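Local coordinates for ATP-dependent DNA helicase (Mycobacterium smegmatis, PDB 5V9X), which couples ATP hydrolysis to 3'-to-5' movement along single-stranded DNA, unwinding RNA:DNA duplexes on its way, at residues A[699-703]-A[864-870]; A[171-176]-A[539-545]; A[286-290]-A[376-380]. All coordinates share one frame; numbering follows the deposited sequence.

How the contacts relate
Three separate closures show how distant parts of a long helicase chain are brought together. From the N terminus, the chain first leaves 171-176, in the DEAD/DEAH box domain, and returns to it only at 539-545, in the winged-helix region; contact 2 thus closes a very long loop. Nested inside that loop is contact 3, where 286-290 and 376-380 join a helix to a strand of the second RecA-like sheet. Contact 1 follows in series, fastening helix 865-870 near the C terminus to strand 697-702. Contacts 1 and 2 lie on opposite sides of the chain's centre, their centres 48 Å apart, and each approaches different nucleotides of chain B.

Contact 1: A[699-703]-A[864-870]; sequences VILHS and SPFAASL. With nucleotides of chain B.
CG1 of Ile700 (chi1 -64°) and CG of His702 (chi1 -71°) stand anti to their carbonyl carbons, which leaves Ile700 CG2 anti to the backbone N; from strand 697-702 Ile700 thus reaches Ala867 and Leu870 of helix 865-870, and His702 reaches Phe866 and Ala867. The result illustrates helix-on-sheet packing: a short helix lies across a mixed sheet of the DEAD/H-associated region, the segment axes nearly perpendicular at 104°. Ile700 uses two branches. Its CD1 touches Ala867 CB at 3.6 Å, and its CG2 meets Leu870 CD1 at the same distance of 3.6 Å, the two side chains running antiparallel alongside one another. Leu701, between the two inward residues, has its CB directed to the other side of the sheet.

His702 meets the first turn of the helix edge-on. The CB of Phe866 lies in the plane of the imidazole, 3.4 Å from His702 CD2, while the phenyl group leads away from the strand. The imidazole is also tied to the sheet by a weak hydrogen bond from His702 ND1 to Val686 O. Its NE2 lies close to Ala867 N, but the angle is too poor for a bond.

The outer side of the helix faces the DNA: Ala868 O comes within 3.4 Å of N1 of DA2 of chain B, and Ser869, whose OG bonds to Thr434, approaches DC3 of chain B. Ser864 is the N-cap, and its OG is additionally hydrogen-bonded to Glu688 of the sheet; the capping bond from Ala867 N to Ser864 OG measures 3.2 Å.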
loop_
_atom_site.group_PDB
_atom_site.type_symbol
_atom_site.label_atom_id
_atom_site.label_comp_id
_atom_site.label_asym_id
_atom_site.label_seq_id
_atom_site.Cartn_x
_atom_site.Cartn_y
_atom_site.Cartn_z
ATOM N N VAL A 699 14.827 -29.433 1.983
ATOM C CA VAL A 699 13.702 -29.612 2.892
ATOM C C VAL A 699 12.840 -28.359 2.825
ATOM O O VAL A 699 13.300 -27.261 3.161
ATOM C CB VAL A 699 14.172 -29.885 4.327
ATOM C CG1 VAL A 699 12.992 -30.240 5.211
ATOM C CG2 VAL A 699 15.208 -30.999 4.340
ATOM N N ILE A 700 11.591 -28.524 2.399
ATOM C CA ILE A 700 10.672 -27.415 2.176
ATOM C C ILE A 700 9.548 -27.496 3.196
ATOM O O ILE A 700 8.915 -28.548 3.350
ATOM C CB ILE A 700 10.110 -27.435 0.743
ATOM C CG1 ILE A 700 11.235 -27.227 -0.273
ATOM C CG2 ILE A 700 9.040 -26.372 0.580
ATOM C CD1 ILE A 700 10.789 -27.357 -1.709
ATOM N N LEU A 701 9.303 -26.391 3.895
ATOM C CA LEU A 701 8.147 -26.268 4.772
ATOM C C LEU A 701 7.014 -25.627 3.985
ATOM O O LEU A 701 7.187 -24.548 3.414
ATOM C CB LEU A 701 8.473 -25.435 6.012
ATOM C CG LEU A 701 7.268 -25.025 6.867
ATOM C CD1 LEU A 701 6.509 -26.247 7.370
ATOM C CD2 LEU A 701 7.701 -24.140 8.026
ATOM N N HIS A 702 5.868 -26.294 3.944
ATOM C CA HIS A 702 4.694 -25.781 3.254
ATOM C C HIS A 702 3.721 -25.201 4.272
ATOM O O HIS A 702 3.312 -25.891 5.211
ATOM C CB HIS A 702 4.015 -26.881 2.442
ATOM C CG HIS A 702 4.777 -27.309 1.226
ATOM N ND1 HIS A 702 5.933 -28.056 1.296
ATOM C CD2 HIS A 702 4.538 -27.110 -0.092
ATOM C CE1 HIS A 702 6.376 -28.295 0.075
ATOM N NE2 HIS A 702 5.549 -27.730 -0.785
ATOM N N SER A 703 3.353 -23.934 4.078
ATOM C CA SER A 703 2.473 -23.199 4.978
ATOM C C SER A 703 2.001 -21.932 4.280
ATOM O O SER A 703 2.811 -21.231 3.665
ATOM C CB SER A 703 3.192 -22.849 6.282
ATOM O OG SER A 703 2.604 -21.719 6.904
ATOM N N SER A 864 6.994 -31.628 -5.664
ATOM C CA SER A 864 5.546 -31.534 -5.794
ATOM C C SER A 864 5.179 -30.235 -6.505
ATOM O O SER A 864 6.029 -29.341 -6.633
ATOM C CB SER A 864 4.887 -31.600 -4.414
ATOM O OG SER A 864 5.173 -30.440 -3.653
ATOM N N PRO A 865 3.942 -30.089 -6.993
ATOM C CA PRO A 865 3.551 -28.807 -7.603
ATOM C C PRO A 865 3.786 -27.601 -6.705
ATOM O O PRO A 865 4.266 -26.565 -7.183
ATOM C CB PRO A 865 2.059 -29.010 -7.900
ATOM C CG PRO A 865 1.924 -30.470 -8.117
ATOM C CD PRO A 865 2.900 -31.119 -7.165
ATOM N N PHE A 866 3.469 -27.710 -5.411
ATOM C CA PHE A 866 3.693 -26.589 -4.502
ATOM C C PHE A 866 5.180 -26.322 -4.311
ATOM O O PHE A 866 5.610 -25.163 -4.276
ATOM C CB PHE A 866 3.024 -26.854 -3.153
ATOM C CG PHE A 866 1.531 -26.668 -3.159
ATOM C CD1 PHE A 866 0.822 -26.606 -4.349
ATOM C CD2 PHE A 866 0.838 -26.541 -1.969
ATOM C CE1 PHE A 866 -0.549 -26.433 -4.348
ATOM C CE2 PHE A 866 -0.533 -26.365 -1.962
ATOM C CZ PHE A 866 -1.227 -26.311 -3.153
ATOM N N ALA A 867 5.977 -27.384 -4.174
ATOM C CA ALA A 867 7.421 -27.215 -4.060
ATOM C C ALA A 867 8.006 -26.630 -5.336
ATOM O O ALA A 867 8.894 -25.772 -5.283
ATOM C CB ALA A 867 8.082 -28.553 -3.731
ATOM N N ALA A 868 7.516 -27.082 -6.494
ATOM C CA ALA A 868 7.984 -26.536 -7.764
ATOM C C ALA A 868 7.708 -25.042 -7.857
ATOM O O ALA A 868 8.532 -24.283 -8.379
ATOM C CB ALA A 868 7.324 -27.275 -8.927
ATOM N N SER A 869 6.555 -24.602 -7.351
ATOM C CA SER A 869 6.214 -23.183 -7.402
ATOM C C SER A 869 7.163 -22.354 -6.544
ATOM O O SER A 869 7.600 -21.272 -6.957
ATOM C CB SER A 869 4.766 -22.983 -6.957
ATOM O OG SER A 869 4.374 -21.626 -7.066
ATOM N N LEU A 870 7.493 -22.846 -5.345
ATOM C CA LEU A 870 8.407 -22.121 -4.468
ATOM C C LEU A 870 9.791 -22.004 -5.093
ATOM O O LEU A 870 10.468 -20.981 -4.936
ATOM C CB LEU A 870 8.490 -22.814 -3.108
ATOM C CG LEU A 870 7.217 -22.783 -2.264
ATOM C CD1 LEU A 870 7.422 -23.540 -0.964
ATOM C CD2 LEU A 870 6.791 -21.349 -1.989
ATOM P P DA B 2 8.089 -24.519 -20.760
ATOM O OP1 DA B 2 6.950 -24.735 -21.681
ATOM O OP2 DA B 2 9.306 -23.830 -21.245
ATOM O "O5'" DA B 2 7.564 -23.747 -19.457
ATOM C "C5'" DA B 2 7.615 -22.321 -19.398
ATOM C "C4'" DA B 2 6.591 -21.781 -18.412
ATOM O "O4'" DA B 2 6.556 -22.633 -17.238
ATOM C "C3'" DA B 2 6.877 -20.377 -17.884
ATOM O "O3'" DA B 2 5.656 -19.721 -17.555
ATOM C "C2'" DA B 2 7.687 -20.675 -16.633
ATOM C "C1'" DA B 2 6.937 -21.885 -16.101
ATOM N N9 DA B 2 7.741 -22.732 -15.231
ATOM C C8 DA B 2 8.975 -23.256 -15.499
ATOM N N7 DA B 2 9.463 -23.984 -14.524
ATOM C C5 DA B 2 8.480 -23.935 -13.548
ATOM C C6 DA B 2 8.388 -24.507 -12.264
ATOM N N6 DA B 2 9.345 -25.271 -11.728
ATOM N N1 DA B 2 7.270 -24.260 -11.549
ATOM C C2 DA B 2 6.314 -23.493 -12.089
ATOM N N3 DA B 2 6.289 -22.904 -13.283
ATOM C C4 DA B 2 7.412 -23.167 -13.969
ATOM P P DC B 3 5.409 -18.193 -17.990
ATOM O OP1 DC B 3 4.115 -18.143 -18.705
ATOM O OP2 DC B 3 6.638 -17.712 -18.658
ATOM O "O5'" DC B 3 5.231 -17.403 -16.608
ATOM C "C5'" DC B 3 4.504 -16.173 -16.594
ATOM C "C4'" DC B 3 4.767 -15.373 -15.324
ATOM O "O4'" DC B 3 4.448 -16.174 -14.155
ATOM C "C3'" DC B 3 6.206 -14.887 -15.131
ATOM O "O3'" DC B 3 6.202 -13.548 -14.636
ATOM C "C2'" DC B 3 6.754 -15.859 -14.087
ATOM C "C1'" DC B 3 5.517 -16.104 -13.240
ATOM N N1 DC B 3 5.558 -17.376 -12.464
ATOM C C2 DC B 3 5.760 -17.338 -11.078
ATOM O O2 DC B 3 5.907 -16.244 -10.518
ATOM N N3 DC B 3 5.790 -18.504 -10.388
ATOM C C4 DC B 3 5.627 -19.663 -11.027
ATOM N N4 DC B 3 5.666 -20.787 -10.304
ATOM C C5 DC B 3 5.421 -19.721 -12.437
ATOM C C6 DC B 3 5.390 -18.565 -13.107
#

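Contact 2: A[171-176]-A[539-545]; sequences FLMLTS and QRLAVTS. With nucleotides of chain B.
The DNA-lined seam between the first RecA-like domain and the winged-helix region is built here by two helix ends, with Leu172 and Thr175 on one side and Gln539 and Val543 on the other. Helix 167-174 begins within a Thr-Pro-Glu sequence that resembles motif Ib of superfamily 2 helicases. Leu172 CD2 rests 3.8 Å from Val543 CB, and Val543 CG2 continues the apolar patch to C1' of DG11 of chain B at 3.5 Å. Deeper in, the edge of the Phe171 ring meets Ala542 O, which accepts from both N and OG of Ser545.

Gln539, with CG anti to the backbone N (chi1 -176°) and an extended chain, carries its amide to the end of the other segment. Its NE2 donates almost straight to Thr175 O, at 3.0 Å and 173°, and that carbonyl oxygen lies in the amide plane. The same NE2 donates to OP1 of DA13 of chain B at 3.3 Å. Arg540 turns instead to the base of DG11 of chain B, giving NE to its N7 (3.3 Å) and NH2 to its O6 (3.2 Å).

One amide nitrogen therefore couples the interdomain junction to a phosphate independently of base identity, whereas the paired arginine bonds could favour guanine at that position.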
loop_
_atom_site.group_PDB
_atom_site.type_symbol
_atom_site.label_atom_id
_atom_site.label_comp_id
_atom_site.label_asym_id
_atom_site.label_seq_id
_atom_site.Cartn_x
_atom_site.Cartn_y
_atom_site.Cartn_z
ATOM N N PHE A 171 3.370 18.620 3.161
ATOM C CA PHE A 171 4.590 18.761 3.947
ATOM C C PHE A 171 5.460 19.892 3.411
ATOM O O PHE A 171 6.029 20.670 4.187
ATOM C CB PHE A 171 5.345 17.433 3.937
ATOM C CG PHE A 171 6.607 17.429 4.750
ATOM C CD1 PHE A 171 6.558 17.332 6.132
ATOM C CD2 PHE A 171 7.845 17.473 4.128
ATOM C CE1 PHE A 171 7.719 17.304 6.877
ATOM C CE2 PHE A 171 9.007 17.446 4.870
ATOM C CZ PHE A 171 8.944 17.360 6.244
ATOM N N LEU A 172 5.559 20.010 2.083
ATOM C CA LEU A 172 6.401 21.043 1.488
ATOM C C LEU A 172 5.852 22.437 1.767
ATOM O O LEU A 172 6.613 23.352 2.104
ATOM C CB LEU A 172 6.530 20.811 -0.017
ATOM C CG LEU A 172 7.115 19.455 -0.422
ATOM C CD1 LEU A 172 7.158 19.303 -1.937
ATOM C CD2 LEU A 172 8.496 19.273 0.176
ATOM N N MET A 173 4.538 22.618 1.636
ATOM C CA MET A 173 3.952 23.930 1.884
ATOM C C MET A 173 4.096 24.329 3.347
ATOM O O MET A 173 4.325 25.503 3.658
ATOM C CB MET A 173 2.485 23.934 1.466
ATOM C CG MET A 173 2.264 23.595 0.005
ATOM S SD MET A 173 0.540 23.759 -0.468
ATOM C CE MET A 173 0.285 25.509 -0.162
ATOM N N LEU A 174 3.961 23.366 4.260
ATOM C CA LEU A 174 4.138 23.650 5.679
ATOM C C LEU A 174 5.589 23.950 6.033
ATOM O O LEU A 174 5.852 24.502 7.108
ATOM C CB LEU A 174 3.631 22.474 6.513
ATOM C CG LEU A 174 2.124 22.238 6.460
ATOM C CD1 LEU A 174 1.782 20.861 7.003
ATOM C CD2 LEU A 174 1.395 23.321 7.235
ATOM N N THR A 175 6.530 23.601 5.160
ATOM C CA THR A 175 7.952 23.834 5.380
ATOM C C THR A 175 8.472 24.911 4.429
ATOM O O THR A 175 9.588 24.834 3.911
ATOM C CB THR A 175 8.733 22.529 5.229
ATOM O OG1 THR A 175 7.996 21.469 5.853
ATOM C CG2 THR A 175 10.099 22.624 5.901
ATOM N N SER A 176 7.655 25.929 4.191
ATOM C CA SER A 176 8.019 27.036 3.316
ATOM C C SER A 176 7.069 28.189 3.602
ATOM O O SER A 176 6.176 28.088 4.446
ATOM C CB SER A 176 7.973 26.621 1.842
ATOM O OG SER A 176 6.697 26.112 1.494
ATOM N N GLN A 539 16.110 23.550 5.738
ATOM C CA GLN A 539 14.895 23.567 4.930
ATOM C C GLN A 539 15.113 22.866 3.597
ATOM O O GLN A 539 14.313 22.016 3.192
ATOM C CB GLN A 539 14.428 25.004 4.705
ATOM C CG GLN A 539 13.120 25.101 3.947
ATOM C CD GLN A 539 12.919 26.457 3.306
ATOM O OE1 GLN A 539 13.882 27.164 3.010
ATOM N NE2 GLN A 539 11.662 26.827 3.086
ATOM N N ARG A 540 16.197 23.213 2.895
ATOM C CA ARG A 540 16.497 22.548 1.631
ATOM C C ARG A 540 16.699 21.053 1.826
ATOM O O ARG A 540 16.444 20.263 0.909
ATOM C CB ARG A 540 17.733 23.172 0.981
ATOM C CG ARG A 540 17.900 22.800 -0.483
ATOM C CD ARG A 540 19.155 23.399 -1.089
ATOM N NE ARG A 540 19.178 23.231 -2.540
ATOM C CZ ARG A 540 20.246 23.444 -3.302
ATOM N NH1 ARG A 540 21.393 23.826 -2.754
ATOM N NH2 ARG A 540 20.171 23.268 -4.615
ATOM N N LEU A 541 17.147 20.645 3.014
ATOM C CA LEU A 541 17.292 19.225 3.305
ATOM C C LEU A 541 15.935 18.554 3.486
ATOM O O LEU A 541 15.721 17.435 3.006
ATOM C CB LEU A 541 18.149 19.039 4.552
ATOM C CG LEU A 541 18.168 17.624 5.121
ATOM C CD1 LEU A 541 18.841 16.667 4.154
ATOM C CD2 LEU A 541 18.870 17.621 6.456
ATOM N N ALA A 542 15.007 19.221 4.175
ATOM C CA ALA A 542 13.708 18.612 4.439
ATOM C C ALA A 542 12.851 18.565 3.181
ATOM O O ALA A 542 12.166 17.568 2.929
ATOM C CB ALA A 542 12.987 19.373 5.551
ATOM N N VAL A 543 12.875 19.627 2.379
ATOM C CA VAL A 543 11.979 19.685 1.230
ATOM C C VAL A 543 12.460 18.777 0.099
ATOM O O VAL A 543 11.651 18.316 -0.713
ATOM C CB VAL A 543 11.802 21.139 0.760
ATOM C CG1 VAL A 543 11.212 21.984 1.880
ATOM C CG2 VAL A 543 13.126 21.718 0.302
ATOM N N THR A 544 13.758 18.494 0.024
ATOM C CA THR A 544 14.279 17.550 -0.956
ATOM C C THR A 544 14.339 16.123 -0.422
ATOM O O THR A 544 14.952 15.260 -1.059
ATOM C CB THR A 544 15.667 17.988 -1.433
ATOM O OG1 THR A 544 16.556 18.091 -0.314
ATOM C CG2 THR A 544 15.586 19.332 -2.146
ATOM N N SER A 545 13.707 15.856 0.725
ATOM C CA SER A 545 13.761 14.523 1.318
ATOM C C SER A 545 12.889 13.528 0.565
ATOM O O SER A 545 13.239 12.346 0.474
ATOM C CB SER A 545 13.324 14.580 2.781
ATOM O OG SER A 545 11.921 14.751 2.881
ATOM P P DG B 11 8.741 18.511 -5.947
ATOM O OP1 DG B 11 7.306 18.774 -6.193
ATOM O OP2 DG B 11 9.708 18.487 -7.066
ATOM O "O5'" DG B 11 9.286 19.564 -4.884
ATOM C "C5'" DG B 11 10.635 19.511 -4.470
ATOM C "C4'" DG B 11 10.901 20.578 -3.434
ATOM O "O4'" DG B 11 12.324 20.726 -3.247
ATOM C "C3'" DG B 11 10.356 21.958 -3.791
ATOM O "O3'" DG B 11 9.527 22.426 -2.744
ATOM C "C2'" DG B 11 11.604 22.831 -3.973
ATOM C "C1'" DG B 11 12.655 22.088 -3.163
ATOM N N9 DG B 11 14.010 22.244 -3.678
ATOM C C8 DG B 11 15.080 22.829 -3.045
ATOM N N7 DG B 11 16.175 22.810 -3.755
ATOM C C5 DG B 11 15.807 22.167 -4.930
ATOM C C6 DG B 11 16.571 21.854 -6.078
ATOM O O6 DG B 11 17.767 22.093 -6.292
ATOM N N1 DG B 11 15.809 21.198 -7.042
ATOM C C2 DG B 11 14.476 20.884 -6.910
ATOM N N2 DG B 11 13.907 20.247 -7.945
ATOM N N3 DG B 11 13.749 21.170 -5.840
ATOM C C4 DG B 11 14.477 21.809 -4.894
ATOM P P DG B 12 8.566 23.691 -2.971
ATOM O OP1 DG B 12 7.325 23.475 -2.194
ATOM O OP2 DG B 12 8.495 23.960 -4.425
ATOM O "O5'" DG B 12 9.365 24.878 -2.281
ATOM C "C5'" DG B 12 9.923 24.681 -1.001
ATOM C "C4'" DG B 12 11.067 25.637 -0.773
ATOM O "O4'" DG B 12 12.113 25.365 -1.733
ATOM C "C3'" DG B 12 10.698 27.110 -0.927
ATOM O "O3'" DG B 12 11.065 27.811 0.242
ATOM C "C2'" DG B 12 11.489 27.582 -2.154
ATOM C "C1'" DG B 12 12.620 26.569 -2.244
ATOM N N9 DG B 12 13.061 26.319 -3.611
ATOM C C8 DG B 12 12.266 26.198 -4.726
ATOM N N7 DG B 12 12.937 25.965 -5.820
ATOM C C5 DG B 12 14.262 25.924 -5.404
ATOM C C6 DG B 12 15.445 25.705 -6.149
ATOM O O6 DG B 12 15.558 25.498 -7.365
ATOM N N1 DG B 12 16.579 25.745 -5.340
ATOM C C2 DG B 12 16.570 25.968 -3.983
ATOM N N2 DG B 12 17.765 25.970 -3.373
ATOM N N3 DG B 12 15.468 26.174 -3.272
ATOM C C4 DG B 12 14.355 26.139 -4.046
ATOM P P DA B 13 10.525 29.300 0.505
ATOM O OP1 DA B 13 9.913 29.318 1.852
ATOM O OP2 DA B 13 9.735 29.738 -0.665
ATOM O "O5'" DA B 13 11.863 30.165 0.538
ATOM C "C5'" DA B 13 13.068 29.575 1.004
ATOM C "C4'" DA B 13 14.274 30.339 0.494
ATOM O "O4'" DA B 13 14.565 29.939 -0.871
ATOM C "C3'" DA B 13 14.108 31.855 0.462
ATOM O "O3'" DA B 13 15.336 32.477 0.795
ATOM C "C2'" DA B 13 13.718 32.122 -0.988
ATOM C "C1'" DA B 13 14.534 31.069 -1.718
ATOM N N9 DA B 13 13.951 30.669 -2.991
ATOM C C8 DA B 13 12.658 30.851 -3.399
ATOM N N7 DA B 13 12.412 30.383 -4.600
ATOM C C5 DA B 13 13.627 29.858 -5.006
ATOM C C6 DA B 13 14.034 29.212 -6.190
ATOM N N6 DA B 13 13.215 28.982 -7.222
ATOM N N1 DA B 13 15.320 28.811 -6.272
ATOM C C2 DA B 13 16.136 29.043 -5.237
ATOM N N3 DA B 13 15.868 29.638 -4.077
ATOM C C4 DA B 13 14.585 30.025 -4.025
#

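Contact 3: A[286-290]-A[376-380]; sequences LVEAH and LRAVV
Arg377 NH2 is gripped by two backbone carbonyls: it donates to His290 O at 2.7 Å and to Glu288 O at 3.2 Å. Neither oxygen is approached along a lone pair. His290 O is approached from 46° out of its carbonyl plane, and Glu288 O from still farther above. Val287 O also lies near the same nitrogen, but at an angle too poor for bonding. A bend at chi3 (65°) folds the arginine chain so that its guanidinium is brought over to these oxygens, while NE makes a weak bond to Asn291 O.

Carbonyls clustered where helix 276-288 gives way to loop probably present a partly negative surface, which the arginine's positive charge would suit. The turn is braced from within by His290 ND1, which donates to Leu286 O at 2.7 Å with the acceptor nearly in the ring plane.

Below these polar groups the contact becomes apolar: Val287 CG1 packs on Ala378 CB at 3.7 Å and touches Arg377 O. Strand 378-381 lies beside 292-296, the strand that helix 276-288 leads into. Such a helix laid against a parallel sheet, between one strand and the next, is the beta-alpha-beta architecture of the second RecA-like domain of superfamily 2 helicases.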
loop_
_atom_site.group_PDB
_atom_site.type_symbol
_atom_site.label_atom_id
_atom_site.label_comp_id
_atom_site.label_asym_id
_atom_site.label_seq_id
_atom_site.Cartn_x
_atom_site.Cartn_y
_atom_site.Cartn_z
ATOM N N LEU A 286 -11.903 -9.080 -24.086
ATOM C CA LEU A 286 -12.743 -8.430 -23.084
ATOM C C LEU A 286 -12.820 -6.925 -23.315
ATOM O O LEU A 286 -13.882 -6.320 -23.127
ATOM C CB LEU A 286 -12.218 -8.743 -21.684
ATOM C CG LEU A 286 -12.545 -10.156 -21.196
ATOM C CD1 LEU A 286 -11.709 -10.531 -19.980
ATOM C CD2 LEU A 286 -14.028 -10.265 -20.881
ATOM N N VAL A 287 -11.711 -6.302 -23.720
ATOM C CA VAL A 287 -11.731 -4.869 -24.007
ATOM C C VAL A 287 -12.634 -4.584 -25.199
ATOM O O VAL A 287 -13.499 -3.702 -25.148
ATOM C CB VAL A 287 -10.305 -4.340 -24.244
ATOM C CG1 VAL A 287 -10.350 -2.883 -24.673
ATOM C CG2 VAL A 287 -9.461 -4.496 -22.991
ATOM N N GLU A 288 -12.449 -5.334 -26.290
ATOM C CA GLU A 288 -13.271 -5.145 -27.481
ATOM C C GLU A 288 -14.751 -5.370 -27.204
ATOM O O GLU A 288 -15.593 -4.872 -27.959
ATOM C CB GLU A 288 -12.796 -6.078 -28.599
ATOM C CG GLU A 288 -11.444 -5.701 -29.198
ATOM C CD GLU A 288 -10.969 -6.686 -30.257
ATOM O OE1 GLU A 288 -11.512 -7.811 -30.322
ATOM O OE2 GLU A 288 -10.048 -6.332 -31.025
ATOM N N ALA A 289 -15.064 -6.064 -26.135
ATOM C CA ALA A 289 -16.437 -6.302 -25.793
ATOM C C ALA A 289 -17.025 -5.293 -24.826
ATOM O O ALA A 289 -18.210 -5.335 -24.560
ATOM C CB ALA A 289 -16.563 -7.687 -25.221
ATOM N N HIS A 290 -16.209 -4.385 -24.305
ATOM C CA HIS A 290 -16.663 -3.401 -23.326
ATOM C C HIS A 290 -16.215 -2.033 -23.733
ATOM O O HIS A 290 -15.261 -1.916 -24.456
ATOM C CB HIS A 290 -16.071 -3.681 -21.955
ATOM C CG HIS A 290 -16.589 -4.914 -21.298
ATOM N ND1 HIS A 290 -15.962 -6.129 -21.413
ATOM C CD2 HIS A 290 -17.650 -5.114 -20.491
ATOM C CE1 HIS A 290 -16.624 -7.029 -20.717
ATOM N NE2 HIS A 290 -17.652 -6.437 -20.146
ATOM N N LEU A 376 -10.616 6.596 -24.971
ATOM C CA LEU A 376 -9.637 5.537 -24.770
ATOM C C LEU A 376 -10.345 4.293 -24.242
ATOM O O LEU A 376 -11.006 4.344 -23.198
ATOM C CB LEU A 376 -8.550 5.998 -23.799
ATOM C CG LEU A 376 -7.418 5.021 -23.489
ATOM C CD1 LEU A 376 -6.580 4.746 -24.732
ATOM C CD2 LEU A 376 -6.558 5.558 -22.350
ATOM N N ARG A 377 -10.201 3.180 -24.956
ATOM C CA ARG A 377 -10.940 1.969 -24.628
ATOM C C ARG A 377 -10.247 1.099 -23.592
ATOM O O ARG A 377 -10.912 0.274 -22.953
ATOM C CB ARG A 377 -11.195 1.145 -25.894
ATOM C CG ARG A 377 -12.049 1.859 -26.921
ATOM C CD ARG A 377 -12.651 0.873 -27.894
ATOM N NE ARG A 377 -13.593 -0.028 -27.237
ATOM C CZ ARG A 377 -14.099 -1.115 -27.807
ATOM N NH1 ARG A 377 -13.747 -1.440 -29.044
ATOM N NH2 ARG A 377 -14.952 -1.883 -27.141
ATOM N N ALA A 378 -8.939 1.256 -23.410
ATOM C CA ALA A 378 -8.216 0.480 -22.416
ATOM C C ALA A 378 -7.035 1.292 -21.908
ATOM O O ALA A 378 -6.370 1.988 -22.680
ATOM C CB ALA A 378 -7.730 -0.856 -22.990
ATOM N N VAL A 379 -6.789 1.202 -20.604
ATOM C CA VAL A 379 -5.599 1.762 -19.979
ATOM C C VAL A 379 -4.991 0.688 -19.090
ATOM O O VAL A 379 -5.704 0.041 -18.315
ATOM C CB VAL A 379 -5.909 3.040 -19.174
ATOM C CG1 VAL A 379 -7.124 2.840 -18.283
ATOM C CG2 VAL A 379 -4.697 3.461 -18.348
ATOM N N VAL A 380 -3.685 0.480 -19.221
ATOM C CA VAL A 380 -2.953 -0.483 -18.408
ATOM C C VAL A 380 -2.228 0.303 -17.325
ATOM O O VAL A 380 -1.232 0.983 -17.598
ATOM C CB VAL A 380 -1.976 -1.312 -19.252
ATOM C CG1 VAL A 380 -1.362 -2.420 -18.411
ATOM C CG2 VAL A 380 -2.682 -1.884 -20.472
#